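Local atomic coordinates of signal recognition particle subunit SRP14 (Schizosaccharomyces pombe, PDB entry 2W9J), a protein that probably acts as an RNA-binding component of the signal recognition particle, which targets secretory and membrane proteins to the endoplasmic reticulum during translation. Residues A44-I48 against T60-L64. Numbering follows the deposited sequence.
Sequences ASVLI and TVVEL
Val46 and Val62 form a hydrogen-bonded antiparallel pair, with Val46 N to Val62 O at 2.9 Å and Val62 N to Val46 O at 2.8 Å. A second such pair joins Ile48 and Thr60: Ile48 N lies 2.9 Å from Thr60 O, and Thr60 N returns the bond to Ile48 O. All four N-H groups point well at their acceptors, yet the carbonyls receive them differently: the N-H of Val46 reaches Val62 O from 30° off the carbonyl plane, whereas that of Thr60 lies in the plane of its acceptor. Val46 O also takes a CA-H...O contact from Val61.

Apolar contacts divide between the faces. On the face of Ile48 and Val62, Ile48 CD1 meets Val62 CG2 at 3.6 Å. With Ile48 CG1 beside the backbone N (chi1 -61°) and the chain extended beyond it, CD1 leans back along its own strand toward the level of Val62, the diagonal neighbour, whose CG2 points toward the level of Ile48. On the reverse face Leu47 CD1 meets Val61 CG2 at 3.8 Å, and Leu2 touches both side chains.

Polar ends turn outside the pair. Ser45 OG packs 3.5 Å from Val61 CG1 but hydrogen-bonds to Glu38 O; Thr60 OG1 hydrogen-bonds with Leu3 O and Asn5 OD1.

The segments belong to the hairpin of strands 45-51 and 57-63, part of the alpha-beta-beta-beta-alpha fold of the SRP9/SRP14 family; within it, 45-48 and 60-63 run 154° apart. Backbone bonding thus fixes the register, while Val46, Ile48 and Val62 together present an apolar face to Phe67 and Phe70 of helix 67-76, and Ile48 and Thr60 also meet Phe8 of helix 5-17.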
ATOM      1  N   ALA A  44      12.823  11.136  -8.601  1.00 35.90           N
ATOM      2  CA  ALA A  44      12.509   9.724  -8.782  1.00 35.87           C
ATOM      3  C   ALA A  44      11.739   9.154  -7.576  1.00 35.88           C
ATOM      4  O   ALA A  44      12.123   9.359  -6.414  1.00 35.87           O
ATOM      5  CB  ALA A  44      13.785   8.928  -9.048  1.00 35.83           C
ATOM      6  N   SER A  45      10.633   8.468  -7.865  1.00 35.53           N
ATOM      7  CA  SER A  45       9.804   7.835  -6.841  1.00 35.09           C
ATOM      8  C   SER A  45       9.070   6.636  -7.429  1.00 34.87           C
ATOM      9  O   SER A  45       9.262   6.314  -8.605  1.00 34.83           O
ATOM     10  CB  SER A  45       8.817   8.831  -6.242  1.00 35.14           C
ATOM     11  OG  SER A  45       7.936   9.309  -7.226  1.00 35.30           O
ATOM     12  N   VAL A  46       8.232   5.976  -6.624  1.00 34.55           N
ATOM     13  CA  VAL A  46       7.653   4.691  -7.026  1.00 33.99           C
ATOM     14  C   VAL A  46       6.151   4.616  -6.873  1.00 33.71           C
ATOM     15  O   VAL A  46       5.593   5.052  -5.865  1.00 34.12           O
ATOM     16  CB  VAL A  46       8.344   3.518  -6.294  1.00 34.24           C
ATOM     17  CG1 VAL A  46       7.458   2.277  -6.228  1.00 34.15           C
ATOM     18  CG2 VAL A  46       9.650   3.197  -6.991  1.00 33.97           C
ATOM     19  N   LEU A  47       5.501   4.059  -7.888  1.00 33.18           N
ATOM     20  CA  LEU A  47       4.077   3.825  -7.851  1.00 32.96           C
ATOM     21  C   LEU A  47       3.828   2.421  -7.344  1.00 33.39           C
ATOM     22  O   LEU A  47       4.258   1.449  -7.958  1.00 33.27           O
ATOM     23  CB  LEU A  47       3.488   4.005  -9.241  1.00 32.44           C
ATOM     24  CG  LEU A  47       2.028   3.656  -9.525  1.00 31.96           C
ATOM     25  CD1 LEU A  47       1.061   4.581  -8.822  1.00 32.65           C
ATOM     26  CD2 LEU A  47       1.801   3.731 -11.006  1.00 30.22           C
ATOM     27  N   ILE A  48       3.127   2.328  -6.221  1.00 33.90           N
ATOM     28  CA  ILE A  48       2.743   1.051  -5.625  1.00 34.64           C
ATOM     29  C   ILE A  48       1.258   0.752  -5.851  1.00 35.73           C
ATOM     30  O   ILE A  48       0.383   1.597  -5.562  1.00 36.08           O
ATOM     31  CB  ILE A  48       3.050   1.044  -4.116  1.00 34.35           C
ATOM     32  CG1 ILE A  48       4.543   1.245  -3.918  1.00 33.77           C
ATOM     33  CG2 ILE A  48       2.613  -0.264  -3.472  1.00 34.27           C
ATOM     34  CD1 ILE A  48       4.967   1.303  -2.501  1.00 35.68           C
ATOM     35  N   THR A  60      -0.770   4.216  -4.595  1.00 40.52           N
ATOM     36  CA  THR A  60      -0.131   5.392  -4.023  1.00 40.36           C
ATOM     37  C   THR A  60       1.264   5.594  -4.606  1.00 40.57           C
ATOM     38  O   THR A  60       1.898   4.638  -5.075  1.00 41.40           O
ATOM     39  CB  THR A  60      -0.100   5.330  -2.472  1.00 40.42           C
ATOM     40  OG1 THR A  60       0.167   6.634  -1.947  1.00 40.55           O
ATOM     41  CG2 THR A  60       0.925   4.328  -1.949  1.00 39.52           C
ATOM     42  N   VAL A  61       1.731   6.839  -4.621  1.00 40.20           N
ATOM     43  CA  VAL A  61       3.091   7.109  -5.059  1.00 39.97           C
ATOM     44  C   VAL A  61       3.954   7.437  -3.853  1.00 40.17           C
ATOM     45  O   VAL A  61       3.706   8.417  -3.136  1.00 39.86           O
ATOM     46  CB  VAL A  61       3.177   8.236  -6.098  1.00 39.98           C
ATOM     47  CG1 VAL A  61       4.628   8.542  -6.421  1.00 39.21           C
ATOM     48  CG2 VAL A  61       2.436   7.843  -7.371  1.00 40.52           C
ATOM     49  N   VAL A  62       4.966   6.600  -3.643  1.00 40.20           N
ATOM     50  CA  VAL A  62       5.882   6.768  -2.530  1.00 40.36           C
ATOM     51  C   VAL A  62       7.193   7.400  -2.985  1.00 40.76           C
ATOM     52  O   VAL A  62       7.906   6.850  -3.826  1.00 40.47           O
ATOM     53  CB  VAL A  62       6.147   5.432  -1.798  1.00 40.23           C
ATOM     54  CG1 VAL A  62       6.936   5.687  -0.530  1.00 40.03           C
ATOM     55  CG2 VAL A  62       4.822   4.735  -1.464  1.00 39.76           C
ATOM     56  N   GLU A  63       7.501   8.558  -2.409  1.00 41.63           N
ATOM     57  CA  GLU A  63       8.723   9.288  -2.731  1.00 42.78           C
ATOM     58  C   GLU A  63       9.921   8.639  -2.050  1.00 43.22           C
ATOM     59  O   GLU A  63       9.807   8.196  -0.909  1.00 43.13           O
ATOM     60  CB  GLU A  63       8.584  10.758  -2.327  1.00 42.65           C
ATOM     61  CG  GLU A  63       7.422  11.471  -3.046  1.00 44.68           C
ATOM     62  CD  GLU A  63       7.760  12.909  -3.430  1.00 46.41           C
ATOM     63  OE1 GLU A  63       8.602  13.541  -2.750  1.00 47.82           O
ATOM     64  OE2 GLU A  63       7.185  13.415  -4.415  1.00 47.59           O
ATOM     65  N   LEU A  64      11.057   8.581  -2.750  1.00 44.02           N
ATOM     66  CA  LEU A  64      12.283   7.968  -2.207  1.00 45.05           C
ATOM     67  C   LEU A  64      12.607   8.377  -0.778  1.00 45.38           C
ATOM     68  O   LEU A  64      12.986   7.543   0.036  1.00 45.46           O
ATOM     69  CB  LEU A  64      13.501   8.261  -3.087  1.00 45.28           C
ATOM     70  CG  LEU A  64      13.820   7.347  -4.278  1.00 46.25           C
ATOM     71  CD1 LEU A  64      15.317   7.442  -4.606  1.00 46.83           C
ATOM     72  CD2 LEU A  64      13.408   5.886  -4.034  1.00 46.53           C
TER